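PDB 5X0G: ADP-dependent L-serine kinase SerK from Thermococcus kodakarensis KOD1, which phosphorylates free L-serine to O-phospho-L-serine with ADP as phosphate donor, releasing AMP, in the first step from serine to cysteine. Local coordinates for residues Val19-Asp24 against Ala85-Leu90; Ala30-Lys35 against Gly70-Ala75; Trp51-Leu56 against Asp232-Lys237. The protein carries 1 engineered substitution. All coordinates share one frame; numbering follows the deposited sequence. Where two conformers were deposited one is given.

Contact 1. Residues Val19-Asp24 against Ala85-Leu90. With 7WF (2-hydroxy-3-[4-(2-hydroxy-3-sulfopropyl)piperazin-1-yl]propane-1-sulfonic acid), chain D.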
loop_
_atom_site.group_PDB
_atom_site.type_symbol
_atom_site.label_atom_id
_atom_site.label_comp_id
_atom_site.label_asym_id
_atom_site.label_seq_id
_atom_site.Cartn_x
_atom_site.Cartn_y
_atom_site.Cartn_z
ATOM N N VAL A 19 -9.380 -7.698 19.960
ATOM C CA VAL A 19 -9.399 -6.800 21.121
ATOM C C VAL A 19 -9.754 -5.396 20.619
ATOM O O VAL A 19 -9.324 -5.000 19.532
ATOM C CB VAL A 19 -8.040 -6.820 21.856
ATOM C CG1 VAL A 19 -6.879 -6.479 20.920
ATOM C CG2 VAL A 19 -8.070 -5.914 23.072
ATOM N N PHE A 20 -10.564 -4.663 21.382
ATOM C CA PHE A 20 -10.885 -3.289 21.023
ATOM C C PHE A 20 -9.694 -2.404 21.357
ATOM O O PHE A 20 -9.191 -2.442 22.486
ATOM C CB PHE A 20 -12.111 -2.778 21.770
ATOM C CG PHE A 20 -13.410 -3.358 21.301
ATOM C CD1 PHE A 20 -13.887 -3.095 20.022
ATOM C CD2 PHE A 20 -14.181 -4.144 22.149
ATOM C CE1 PHE A 20 -15.094 -3.621 19.603
ATOM C CE2 PHE A 20 -15.387 -4.691 21.724
ATOM C CZ PHE A 20 -15.847 -4.419 20.451
ATOM N N ILE A 21 -9.257 -1.621 20.377
ATOM C CA ILE A 21 -8.160 -0.691 20.518
ATOM C C ILE A 21 -8.664 0.664 20.096
ATOM O O ILE A 21 -9.367 0.771 19.097
ATOM C CB ILE A 21 -6.942 -1.097 19.657
ATOM C CG1 ILE A 21 -6.423 -2.498 20.055
ATOM C CG2 ILE A 21 -5.830 -0.064 19.735
ATOM C CD1 ILE A 21 -5.829 -2.577 21.422
ATOM N N GLU A 22 -8.326 1.696 20.877
ATOM C CA GLU A 22 -8.779 3.040 20.551
ATOM C C GLU A 22 -8.096 3.529 19.276
ATOM O O GLU A 22 -6.910 3.317 19.080
ATOM C CB GLU A 22 -8.578 4.018 21.726
ATOM C CG GLU A 22 -9.348 3.632 22.987
ATOM C CD GLU A 22 -10.857 3.765 22.877
ATOM O OE1 GLU A 22 -11.361 4.878 22.635
ATOM O OE2 GLU A 22 -11.570 2.752 23.048
ATOM N N LEU A 23 -8.865 4.187 18.410
ATOM C CA LEU A 23 -8.398 4.613 17.088
ATOM C C LEU A 23 -7.261 5.607 17.185
ATOM O O LEU A 23 -6.357 5.612 16.355
ATOM C CB LEU A 23 -9.560 5.219 16.283
ATOM C CG LEU A 23 -10.714 4.255 15.982
ATOM C CD1 LEU A 23 -11.969 5.008 15.540
ATOM C CD2 LEU A 23 -10.278 3.225 14.949
ATOM N N ASP A 24 -7.285 6.443 18.225
ATOM C CA ASP A 24 -6.201 7.397 18.432
ATOM C C ASP A 24 -4.881 6.743 18.908
ATOM O O ASP A 24 -3.866 7.427 18.989
ATOM C CB ASP A 24 -6.625 8.564 19.346
ATOM C CG ASP A 24 -6.955 8.142 20.793
ATOM O OD1 ASP A 24 -6.705 6.989 21.195
ATOM O OD2 ASP A 24 -7.496 9.006 21.531
ATOM N N ALA A 85 -11.738 0.257 17.367
ATOM C CA ALA A 85 -11.970 -0.790 16.371
ATOM C C ALA A 85 -11.522 -2.151 16.890
ATOM O O ALA A 85 -10.503 -2.246 17.605
ATOM C CB ALA A 85 -11.257 -0.447 15.081
ATOM N N PRO A 86 -12.273 -3.226 16.538
ATOM C CA PRO A 86 -11.768 -4.547 16.914
ATOM C C PRO A 86 -10.547 -4.830 16.079
ATOM O O PRO A 86 -10.547 -4.581 14.852
ATOM C CB PRO A 86 -12.917 -5.504 16.592
ATOM C CG PRO A 86 -13.901 -4.739 15.791
ATOM C CD PRO A 86 -13.553 -3.285 15.825
ATOM N N SER A 87 -9.522 -5.352 16.746
ATOM C CA SER A 87 -8.201 -5.457 16.175
ATOM C C SER A 87 -7.577 -6.788 16.538
ATOM O O SER A 87 -7.878 -7.348 17.592
ATOM C CB SER A 87 -7.318 -4.353 16.752
ATOM O OG SER A 87 -7.841 -3.063 16.472
ATOM N N VAL A 88 -6.689 -7.264 15.670
ATOM C CA VAL A 88 -5.831 -8.414 15.975
ATOM C C VAL A 88 -4.391 -7.909 16.040
ATOM O O VAL A 88 -3.917 -7.218 15.137
ATOM C CB VAL A 88 -6.027 -9.514 14.910
ATOM C CG1 VAL A 88 -4.953 -10.603 14.992
ATOM C CG2 VAL A 88 -7.414 -10.108 15.065
ATOM N N ILE A 89 -3.702 -8.250 17.121
ATOM C CA ILE A 89 -2.350 -7.804 17.338
ATOM C C ILE A 89 -1.410 -8.892 16.818
ATOM O O ILE A 89 -1.454 -10.037 17.292
ATOM C CB ILE A 89 -2.107 -7.503 18.830
ATOM C CG1 ILE A 89 -3.055 -6.377 19.286
ATOM C CG2 ILE A 89 -0.655 -7.102 19.061
ATOM C CD1 ILE A 89 -3.179 -6.267 20.791
ATOM N N LEU A 90 -0.591 -8.519 15.834
ATOM C CA LEU A 90 0.349 -9.425 15.181
ATOM C C LEU A 90 1.691 -9.470 15.864
ATOM O O LEU A 90 2.156 -8.461 16.391
ATOM C CB LEU A 90 0.643 -8.952 13.769
ATOM C CG LEU A 90 -0.533 -8.890 12.819
ATOM C CD1 LEU A 90 -0.057 -8.235 11.533
ATOM C CD2 LEU A 90 -1.066 -10.293 12.578
HETATM O O1 7WF D . -10.958 -7.763 24.831
HETATM S S1 7WF D . -12.113 -7.071 24.330
HETATM O O2 7WF D . -13.035 -6.876 25.410
HETATM O O3 7WF D . -11.621 -5.659 23.689
HETATM C C1 7WF D . -12.876 -7.938 23.122
HETATM C C2 7WF D . -12.988 -9.421 23.459
HETATM O O4 7WF D . -11.744 -10.042 23.131
HETATM C C3 7WF D . -14.118 -10.063 22.655
HETATM N N1 7WF D . -14.113 -11.543 22.688
HETATM C C7 7WF D . -14.506 -12.046 24.022
HETATM C C6 7WF D . -14.464 -13.573 24.044
HETATM N N2 7WF D . -15.363 -14.140 23.024
HETATM C C5 7WF D . -15.091 -13.591 21.680
HETATM C C4 7WF D . -15.069 -12.059 21.688
#

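Contact 2. Residues Ala30-Lys35 against Gly70-Ala75. Engineered in segment 30-35: Ala30 (natural residue Glu). With ADP (adenosine-5'-diphosphate), chain C; AMP (adenosine monophosphate), chain B.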
loop_
_atom_site.group_PDB
_atom_site.type_symbol
_atom_site.label_atom_id
_atom_site.label_comp_id
_atom_site.label_asym_id
_atom_site.label_seq_id
_atom_site.Cartn_x
_atom_site.Cartn_y
_atom_site.Cartn_z
ATOM N N ALA A 30 0.529 4.698 5.557
ATOM C CA ALA A 30 0.246 5.043 4.180
ATOM C C ALA A 30 -0.746 6.200 4.078
ATOM O O ALA A 30 -1.667 6.326 4.890
ATOM C CB ALA A 30 -0.288 3.823 3.421
ATOM N N GLN A 31 -0.552 7.014 3.048
ATOM C CA GLN A 31 -1.522 8.034 2.667
ATOM C C GLN A 31 -2.846 7.342 2.344
ATOM O O GLN A 31 -2.865 6.221 1.828
ATOM C CB GLN A 31 -1.028 8.816 1.458
ATOM C CG GLN A 31 0.204 9.670 1.724
ATOM C CD GLN A 31 0.677 10.444 0.504
ATOM O OE1 GLN A 31 0.495 10.014 -0.629
ATOM N NE2 GLN A 31 1.299 11.589 0.737
ATOM N N LEU A 32 -3.952 7.990 2.682
ATOM C CA LEU A 32 -5.273 7.415 2.398
ATOM C C LEU A 32 -5.644 7.637 0.924
ATOM O O LEU A 32 -5.016 8.429 0.233
ATOM C CB LEU A 32 -6.330 8.010 3.336
ATOM C CG LEU A 32 -6.010 7.872 4.826
ATOM C CD1 LEU A 32 -6.809 8.846 5.683
ATOM C CD2 LEU A 32 -6.213 6.425 5.281
ATOM N N VAL A 33 -6.696 6.953 0.490
ATOM C CA VAL A 33 -7.253 7.011 -0.863
ATOM C C VAL A 33 -8.715 7.284 -0.561
ATOM O O VAL A 33 -9.383 6.467 0.080
ATOM C CB VAL A 33 -7.111 5.677 -1.652
ATOM C CG1 VAL A 33 -7.749 5.788 -3.032
ATOM C CG2 VAL A 33 -5.651 5.276 -1.789
ATOM N N GLN A 34 -9.208 8.437 -0.985
ATOM C CA GLN A 34 -10.524 8.901 -0.546
ATOM C C GLN A 34 -11.654 7.975 -1.007
ATOM O O GLN A 34 -12.647 7.785 -0.301
ATOM C CB GLN A 34 -10.779 10.341 -1.031
ATOM C CG GLN A 34 -11.663 11.157 -0.099
ATOM C CD GLN A 34 -11.021 11.467 1.252
ATOM O OE1 GLN A 34 -9.865 11.147 1.507
ATOM N NE2 GLN A 34 -11.786 12.102 2.129
ATOM N N LYS A 35 -11.477 7.409 -2.194
ATOM C CA LYS A 35 -12.413 6.449 -2.773
ATOM C C LYS A 35 -12.556 5.226 -1.855
ATOM O O LYS A 35 -13.663 4.759 -1.619
ATOM C CB LYS A 35 -11.929 6.049 -4.182
ATOM C CG LYS A 35 -12.808 5.063 -4.932
ATOM N N GLY A 70 -5.607 -1.931 7.518
ATOM C CA GLY A 70 -6.803 -1.258 7.998
ATOM C C GLY A 70 -6.839 0.263 7.973
ATOM O O GLY A 70 -7.553 0.850 8.779
ATOM N N HIS A 71 -6.102 0.910 7.070
ATOM C CA HIS A 71 -6.063 2.384 7.039
ATOM C C HIS A 71 -7.416 3.026 6.790
ATOM O O HIS A 71 -7.745 4.043 7.415
ATOM C CB HIS A 71 -5.089 2.898 5.992
ATOM C CG HIS A 71 -3.671 2.531 6.271
ATOM N ND1 HIS A 71 -3.029 1.525 5.587
ATOM C CD2 HIS A 71 -2.773 3.019 7.157
ATOM C CE1 HIS A 71 -1.796 1.402 6.040
ATOM N NE2 HIS A 71 -1.613 2.299 6.990
ATOM N N HIS A 72 -8.197 2.449 5.880
ATOM C CA HIS A 72 -9.475 3.070 5.489
ATOM C C HIS A 72 -10.607 2.721 6.457
ATOM O O HIS A 72 -11.475 3.561 6.715
ATOM C CB HIS A 72 -9.776 2.781 4.026
ATOM C CG HIS A 72 -8.666 3.212 3.127
ATOM N ND1 HIS A 72 -7.609 2.387 2.835
ATOM C CD2 HIS A 72 -8.375 4.407 2.564
ATOM C CE1 HIS A 72 -6.748 3.021 2.068
ATOM N NE2 HIS A 72 -7.186 4.250 1.892
ATOM N N ARG A 73 -10.563 1.521 7.047
ATOM C CA ARG A 73 -11.383 1.219 8.242
ATOM C C ARG A 73 -11.116 2.205 9.371
ATOM O O ARG A 73 -12.053 2.769 9.938
ATOM C CB ARG A 73 -11.133 -0.199 8.759
ATOM C CG ARG A 73 -11.914 -1.281 8.024
ATOM C CD ARG A 73 -11.347 -2.664 8.300
ATOM N NE ARG A 73 -10.154 -2.936 7.505
ATOM C CZ ARG A 73 -9.356 -3.988 7.662
ATOM N NH1 ARG A 73 -9.593 -4.886 8.602
ATOM N NH2 ARG A 73 -8.299 -4.132 6.878
ATOM N N TRP A 74 -9.835 2.393 9.688
ATOM C CA TRP A 74 -9.418 3.334 10.731
ATOM C C TRP A 74 -9.892 4.751 10.425
ATOM O O TRP A 74 -10.628 5.330 11.210
ATOM C CB TRP A 74 -7.896 3.291 10.909
ATOM C CG TRP A 74 -7.305 4.392 11.741
ATOM C CD1 TRP A 74 -7.320 4.495 13.103
ATOM C CD2 TRP A 74 -6.563 5.511 11.261
ATOM N NE1 TRP A 74 -6.653 5.637 13.504
ATOM C CE2 TRP A 74 -6.169 6.273 12.390
ATOM C CE3 TRP A 74 -6.193 5.954 9.986
ATOM C CZ2 TRP A 74 -5.434 7.457 12.273
ATOM C CZ3 TRP A 74 -5.455 7.138 9.876
ATOM C CH2 TRP A 74 -5.088 7.870 11.007
ATOM N N ALA A 75 -9.505 5.269 9.262
ATOM C CA ALA A 75 -9.830 6.636 8.872
ATOM C C ALA A 75 -11.336 6.847 8.731
ATOM O O ALA A 75 -11.856 7.915 9.083
ATOM C CB ALA A 75 -9.111 6.995 7.589
HETATM P PB ADP C . -5.734 -0.769 3.607
HETATM O O1B ADP C . -5.946 -2.238 3.301
HETATM O O2B ADP C . -4.959 -0.525 4.879
HETATM O O3B ADP C . -5.317 0.051 2.415
HETATM P PA ADP C . -8.376 -1.111 4.467
HETATM O O1A ADP C . -8.983 -0.476 5.694
HETATM O O2A ADP C . -7.840 -2.516 4.569
HETATM O O3A ADP C . -7.199 -0.172 3.918
HETATM O "O5'" ADP C . -9.458 -1.029 3.272
HETATM C "C5'" ADP C . -10.866 -1.092 3.491
HETATM C "C4'" ADP C . -11.279 -2.439 4.070
HETATM O "O4'" ADP C . -12.522 -2.293 4.757
HETATM C "C3'" ADP C . -11.512 -3.538 3.030
HETATM O "O3'" ADP C . -10.777 -4.716 3.373
HETATM C "C2'" ADP C . -12.988 -3.847 3.104
HETATM O "O2'" ADP C . -13.322 -5.215 2.833
HETATM C "C1'" ADP C . -13.250 -3.501 4.550
HETATM N N9 ADP C . -14.688 -3.396 4.853
HETATM C C8 ADP C . -15.695 -3.136 3.996
HETATM N N7 ADP C . -16.880 -3.127 4.653
HETATM C C5 ADP C . -16.629 -3.400 5.948
HETATM C C6 ADP C . -17.413 -3.547 7.187
HETATM N N6 ADP C . -18.758 -3.405 7.194
HETATM N N1 ADP C . -16.733 -3.829 8.323
HETATM C C2 ADP C . -15.398 -3.975 8.360
HETATM N N3 ADP C . -14.628 -3.859 7.272
HETATM C C4 ADP C . -15.182 -3.579 6.068
HETATM P P AMP B . -8.629 -0.999 4.616
HETATM O O1P AMP B . -9.326 -0.671 5.913
HETATM O O2P AMP B . -7.575 -0.022 4.164
HETATM O O3P AMP B . -8.235 -2.456 4.538
HETATM O "O5'" AMP B . -9.778 -0.791 3.507
HETATM C "C5'" AMP B . -11.147 -0.880 3.874
HETATM C "C4'" AMP B . -11.494 -2.348 4.011
HETATM O "O4'" AMP B . -12.631 -2.512 4.847
HETATM C "C3'" AMP B . -11.833 -2.995 2.674
HETATM O "O3'" AMP B . -10.801 -3.910 2.300
HETATM C "C2'" AMP B . -13.154 -3.708 2.890
HETATM O "O2'" AMP B . -13.131 -5.062 2.429
HETATM C "C1'" AMP B . -13.357 -3.648 4.393
HETATM N N9 AMP B . -14.778 -3.518 4.768
HETATM C C8 AMP B . -15.811 -3.245 3.950
HETATM N N7 AMP B . -16.967 -3.203 4.654
HETATM C C5 AMP B . -16.672 -3.459 5.943
HETATM C C6 AMP B . -17.413 -3.569 7.212
HETATM N N6 AMP B . -18.754 -3.398 7.262
HETATM N N1 AMP B . -16.697 -3.847 8.324
HETATM C C2 AMP B . -15.364 -4.020 8.314
HETATM N N3 AMP B . -14.632 -3.939 7.195
HETATM C C4 AMP B . -15.224 -3.667 6.009
#

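Contact 3. Residues Trp51-Leu56 against Asp232-Lys237. With ADP (adenosine-5'-diphosphate), chain C; AMP (adenosine monophosphate), chain B.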
loop_
_atom_site.group_PDB
_atom_site.type_symbol
_atom_site.label_atom_id
_atom_site.label_comp_id
_atom_site.label_asym_id
_atom_site.label_seq_id
_atom_site.Cartn_x
_atom_site.Cartn_y
_atom_site.Cartn_z
ATOM N N TRP A 51 -17.045 -6.433 10.372
ATOM C CA TRP A 51 -16.783 -7.881 10.291
ATOM C C TRP A 51 -15.325 -8.298 10.087
ATOM O O TRP A 51 -15.025 -9.519 10.115
ATOM C CB TRP A 51 -17.672 -8.534 9.216
ATOM C CG TRP A 51 -17.766 -7.807 7.887
ATOM C CD1 TRP A 51 -18.769 -6.957 7.486
ATOM C CD2 TRP A 51 -16.852 -7.888 6.787
ATOM N NE1 TRP A 51 -18.529 -6.506 6.201
ATOM C CE2 TRP A 51 -17.355 -7.054 5.757
ATOM C CE3 TRP A 51 -15.659 -8.574 6.569
ATOM C CZ2 TRP A 51 -16.694 -6.896 4.528
ATOM C CZ3 TRP A 51 -15.009 -8.424 5.339
ATOM C CH2 TRP A 51 -15.522 -7.576 4.350
ATOM N N LYS A 52 -14.424 -7.324 9.939
ATOM C CA LYS A 52 -13.043 -7.566 9.485
ATOM C C LYS A 52 -12.072 -6.809 10.425
ATOM O O LYS A 52 -11.858 -5.615 10.258
ATOM C CB LYS A 52 -12.877 -7.092 8.019
ATOM C CG LYS A 52 -11.587 -7.555 7.322
ATOM C CD LYS A 52 -11.397 -6.953 5.929
ATOM C CE LYS A 52 -11.477 -7.975 4.795
ATOM N NZ LYS A 52 -11.808 -7.411 3.439
ATOM N N PRO A 53 -11.480 -7.499 11.422
ATOM C CA PRO A 53 -10.703 -6.721 12.412
ATOM C C PRO A 53 -9.474 -6.047 11.796
ATOM O O PRO A 53 -8.935 -6.555 10.788
ATOM C CB PRO A 53 -10.277 -7.790 13.432
ATOM C CG PRO A 53 -10.225 -9.052 12.639
ATOM C CD PRO A 53 -11.342 -8.957 11.639
ATOM N N MET A 54 -9.050 -4.920 12.391
ATOM C CA MET A 54 -7.765 -4.271 12.092
ATOM C C MET A 54 -6.648 -5.298 12.301
ATOM O O MET A 54 -6.793 -6.177 13.147
ATOM C CB MET A 54 -7.464 -3.106 13.065
ATOM C CG MET A 54 -8.591 -2.156 13.460
ATOM S SD MET A 54 -8.555 -0.615 12.516
ATOM C CE MET A 54 -8.732 -1.438 10.959
ATOM N N LEU A 55 -5.550 -5.180 11.552
ATOM C CA LEU A 55 -4.297 -5.895 11.867
ATOM C C LEU A 55 -3.280 -4.853 12.351
ATOM O O LEU A 55 -2.947 -3.907 11.620
ATOM C CB LEU A 55 -3.774 -6.684 10.667
ATOM C CG LEU A 55 -4.803 -7.703 10.179
ATOM C CD1 LEU A 55 -4.302 -8.461 8.958
ATOM C CD2 LEU A 55 -5.149 -8.688 11.281
ATOM N N LEU A 56 -2.843 -5.011 13.601
ATOM C CA LEU A 56 -1.949 -4.058 14.257
ATOM C C LEU A 56 -0.649 -4.699 14.704
ATOM O O LEU A 56 -0.586 -5.917 14.911
ATOM C CB LEU A 56 -2.625 -3.455 15.489
ATOM C CG LEU A 56 -3.985 -2.780 15.312
ATOM C CD1 LEU A 56 -4.513 -2.330 16.676
ATOM C CD2 LEU A 56 -3.927 -1.608 14.345
ATOM N N ASP A 232 -10.332 -14.915 10.974
ATOM C CA ASP A 232 -11.712 -15.222 10.664
ATOM C C ASP A 232 -12.612 -13.976 10.891
ATOM O O ASP A 232 -12.262 -13.059 11.637
ATOM C CB ASP A 232 -12.204 -16.429 11.474
ATOM C CG ASP A 232 -13.245 -17.237 10.733
ATOM O OD1 ASP A 232 -13.893 -16.688 9.826
ATOM O OD2 ASP A 232 -13.411 -18.431 11.045
ATOM N N LYS A 233 -13.767 -13.967 10.234
ATOM C CA LYS A 233 -14.713 -12.854 10.332
ATOM C C LYS A 233 -15.301 -12.769 11.736
ATOM O O LYS A 233 -15.445 -13.783 12.416
ATOM C CB LYS A 233 -15.832 -12.978 9.284
ATOM C CG LYS A 233 -15.440 -12.465 7.906
ATOM C CD LYS A 233 -14.240 -13.180 7.258
ATOM C CE LYS A 233 -14.575 -14.564 6.730
ATOM N NZ LYS A 233 -13.606 -15.056 5.701
ATOM N N ILE A 234 -15.626 -11.552 12.163
ATOM C CA ILE A 234 -16.108 -11.311 13.532
ATOM C C ILE A 234 -17.493 -10.677 13.553
ATOM O O ILE A 234 -17.932 -10.134 12.557
ATOM C CB ILE A 234 -15.119 -10.447 14.337
ATOM C CG1 ILE A 234 -14.873 -9.090 13.671
ATOM C CG2 ILE A 234 -13.800 -11.180 14.484
ATOM C CD1 ILE A 234 -14.121 -8.131 14.562
ATOM N N ASP A 235 -18.136 -10.746 14.720
ATOM C CA ASP A 235 -19.499 -10.285 14.939
ATOM C C ASP A 235 -19.426 -9.088 15.896
ATOM O O ASP A 235 -19.472 -9.252 17.120
ATOM C CB ASP A 235 -20.316 -11.438 15.535
ATOM C CG ASP A 235 -21.704 -11.026 15.990
ATOM O OD1 ASP A 235 -22.281 -10.077 15.421
ATOM O OD2 ASP A 235 -22.230 -11.677 16.920
ATOM N N VAL A 236 -19.259 -7.903 15.320
ATOM C CA VAL A 236 -19.217 -6.645 16.073
ATOM C C VAL A 236 -20.167 -5.675 15.397
ATOM O O VAL A 236 -20.179 -5.561 14.177
ATOM C CB VAL A 236 -17.775 -6.073 16.154
ATOM C CG1 VAL A 236 -17.760 -4.669 16.757
ATOM C CG2 VAL A 236 -16.903 -7.018 16.938
ATOM N N LYS A 237 -20.998 -5.024 16.201
ATOM C CA LYS A 237 -21.978 -4.053 15.719
ATOM C C LYS A 237 -21.289 -2.692 15.686
ATOM O O LYS A 237 -20.500 -2.377 16.573
ATOM C CB LYS A 237 -23.210 -4.015 16.636
ATOM C CG LYS A 237 -24.285 -5.043 16.307
ATOM C CD LYS A 237 -23.757 -6.473 16.378
ATOM C CE LYS A 237 -24.888 -7.495 16.409
ATOM N NZ LYS A 237 -24.355 -8.856 16.717
HETATM P PB ADP C . -5.734 -0.769 3.607
HETATM O O1B ADP C . -5.946 -2.238 3.301
HETATM O O2B ADP C . -4.959 -0.525 4.879
HETATM O O3B ADP C . -5.317 0.051 2.415
HETATM P PA ADP C . -8.376 -1.111 4.467
HETATM O O1A ADP C . -8.983 -0.476 5.694
HETATM O O2A ADP C . -7.840 -2.516 4.569
HETATM O O3A ADP C . -7.199 -0.172 3.918
HETATM O "O5'" ADP C . -9.458 -1.029 3.272
HETATM C "C5'" ADP C . -10.866 -1.092 3.491
HETATM C "C4'" ADP C . -11.279 -2.439 4.070
HETATM O "O4'" ADP C . -12.522 -2.293 4.757
HETATM C "C3'" ADP C . -11.512 -3.538 3.030
HETATM O "O3'" ADP C . -10.777 -4.716 3.373
HETATM C "C2'" ADP C . -12.988 -3.847 3.104
HETATM O "O2'" ADP C . -13.322 -5.215 2.833
HETATM C "C1'" ADP C . -13.250 -3.501 4.550
HETATM N N9 ADP C . -14.688 -3.396 4.853
HETATM C C8 ADP C . -15.695 -3.136 3.996
HETATM N N7 ADP C . -16.880 -3.127 4.653
HETATM C C5 ADP C . -16.629 -3.400 5.948
HETATM C C6 ADP C . -17.413 -3.547 7.187
HETATM N N6 ADP C . -18.758 -3.405 7.194
HETATM N N1 ADP C . -16.733 -3.829 8.323
HETATM C C2 ADP C . -15.398 -3.975 8.360
HETATM N N3 ADP C . -14.628 -3.859 7.272
HETATM C C4 ADP C . -15.182 -3.579 6.068
HETATM P P AMP B . -8.629 -0.999 4.616
HETATM O O1P AMP B . -9.326 -0.671 5.913
HETATM O O2P AMP B . -7.575 -0.022 4.164
HETATM O O3P AMP B . -8.235 -2.456 4.538
HETATM O "O5'" AMP B . -9.778 -0.791 3.507
HETATM C "C5'" AMP B . -11.147 -0.880 3.874
HETATM C "C4'" AMP B . -11.494 -2.348 4.011
HETATM O "O4'" AMP B . -12.631 -2.512 4.847
HETATM C "C3'" AMP B . -11.833 -2.995 2.674
HETATM O "O3'" AMP B . -10.801 -3.910 2.300
HETATM C "C2'" AMP B . -13.154 -3.708 2.890
HETATM O "O2'" AMP B . -13.131 -5.062 2.429
HETATM C "C1'" AMP B . -13.357 -3.648 4.393
HETATM N N9 AMP B . -14.778 -3.518 4.768
HETATM C C8 AMP B . -15.811 -3.245 3.950
HETATM N N7 AMP B . -16.967 -3.203 4.654
HETATM C C5 AMP B . -16.672 -3.459 5.943
HETATM C C6 AMP B . -17.413 -3.569 7.212
HETATM N N6 AMP B . -18.754 -3.398 7.262
HETATM N N1 AMP B . -16.697 -3.847 8.324
HETATM C C2 AMP B . -15.364 -4.020 8.314
HETATM N N3 AMP B . -14.632 -3.939 7.195
HETATM C C4 AMP B . -15.224 -3.667 6.009
#

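Contact 1. Residues Val19-Asp24 against Ala85-Leu90
Phe20 and Pro86 face each other across an antiparallel ladder that joins the edge strand 19-22 to strand 84-89 in the mixed sheet of the ParB-type N-terminal domain. Two hydrogen-bonded pairs, Val19 with Ser87 and Ile21 with Ala85, supply four backbone bonds and fix the register. Between them Phe20 and Pro86 make the non-hydrogen-bonded pair, their CA atoms 4.4 Å apart, a site where the proline's missing N-H costs this ladder nothing. The N-to-C directions of the two short strand axes differ by 111°, and the ladder spans three residue pairs.

On the face carrying Phe20 and Pro86, with chi1 at -73°, Phe20 CG is anti to the carbonyl carbon and the ring slants past the pyrrolidine, Phe20 CE1 4.1 Å from Pro86 CD. Tyr18, edge-to-face with Phe20, and Leu241 extend this patch.

On the face of Val19, Ile21, Ala85 and Ser87, larger side chains settle against small ones: Leu23 CD2 enters beside the Ala85 CB methyl at 3.8 Å, Ile21 CG1 lies 3.9 Å from Ser87 CB, and Met26 also packs on Ile21, Ala85 and Ser87. At the far end Val19 CG1 meets Ile89 CD1 at 3.7 Å. Ser87 OG is tied down by donating to Ala85 O over 3.0 Å, on the face of that carbonyl opposite to Ile21 N.

The outward N-H of the edge strand is taken by the bound sulfonate 7WF: Phe20 N reaches its O3 at 2.7 Å, nearly straight at 177°.

Contact 2. Residues Ala30-Lys35 against Gly70-Ala75
His72 stands between Val33 and the nucleotide, at the start of helix 71-80, where Gly70 is the N-cap and the first backbone N-H groups form a phosphate-binding helix N terminus within the ParB-type domain. Its CG lies anti to the carbonyl carbon (chi1 -55°), which turns the ring's edge between Val33 N and the phosphates, and the imidazole is used edge-on at both nitrogens. His72 NE2 accepts from Val33 N at 3.1 Å, a bent bond whose donor lies only 2° out of the ring plane, while His72 ND1 donates to the bridging O3A of ADP at 2.8 Å. This pair of bonds fixes the ring's rotation. AMP is modelled in the same pocket, and its O2P replaces O3A as partner of ND1. Leu32 CD2 covers one face of the His72 ring.

His71 is presented differently. Its ND1 donates to O2B of the ADP beta-phosphate, an atom also gripped by the backbone N-H groups of Gly70 and His71, while NE2 bonds the backbone of His29. Ala30 CB lies 4.1 Å from the centroid of the His71 ring, over its face, in a CH-pi contact. Ala30 is an engineered replacement of the natural glutamate, a position inferred to belong to the active site.

Arg73 takes no part in the contact with 30-35; it brings the edge of its guanidinium to the alpha-phosphate, where Arg73 NH2 meets ADP O2A at 2.9 Å and Arg73 NE meets ADP O1A at 3.3 Å. Its backbone N also donates to O1A, so the helix start and the side chain hold one phosphate together, which is likely to ease its negative charge. Gly70 has a backbone conformation in which a CB would collide with the preceding carbonyl oxygen.

Leu32 closes the contact further along the helix, its CD1 resting 3.5 Å from Ala75 CB.

Contact 3. Residues Trp51-Leu56 against Asp232-Lys237
Trp51 O accepts the N-H of Ile234 N at 2.9 Å, with the donor 38° above the carbonyl plane, while Ile234 O is approached in return by Trp51 CA at 3.4 Å in a CA-H...O contact. The chi1 torsion of 59° that sets Ile234 CG1 between its backbone N and carbonyl carbon places this atom beside Trp51 O, at 3.6 Å. Beyond it Ile234 CD1 reaches Pro53 CB at 4.0 Å, the two side chains meeting at a slant; Pro86 and Tyr18 also pack on the isoleucine.

The pairing carries on from a small, weakly bonded antiparallel pair, 49-50 with 236-237, which lays the C-terminal tail beside the adenosine end of the nucleotide site. There the Trp51 indole is covered on one face by the adenine, ADP C5 lying 3.3 Å above its plane and displaced toward the rim. The aliphatic part of Lys233 runs side by side with the indole, pointing the same way, Lys233 CG 4.1 Å from Trp51 CE3. With an alanine in place of Trp51, the adenine would probably lose the flat surface it rests on and the Lys233 chain its neighbour.

Lys52 starts out away from the tail segment; its CG is anti to the backbone N (-167°), and a bend at chi3 brings Lys52 NZ 2.7 Å from ADP O2' and 2.9 Å from ADP O3'.

From the N terminus, strand 19-22 comes first, and contact 1 closes a loop of 60 residues when strand 84-89 returns beside it. Contact 2, nested inside, closes a shorter loop of 34 residues, bringing 30-35 against the start of helix 71-80. Segment 51-56 lies within both loops but pairs with 232-237, so contact 3 closes a loop of 175 residues, crosses contacts 1 and 2 and ties the C-terminal tail to the N-terminal domain. Strands 54-58 and 84-89 are sheet neighbours, with Val88 N 2.7 Å from Met54 O. Arg73 NH1 bonds Lys52 O, linking contacts 2 and 3 around the shared nucleotide, while Trp74 NE1 to Leu23 O joins contacts 1 and 2.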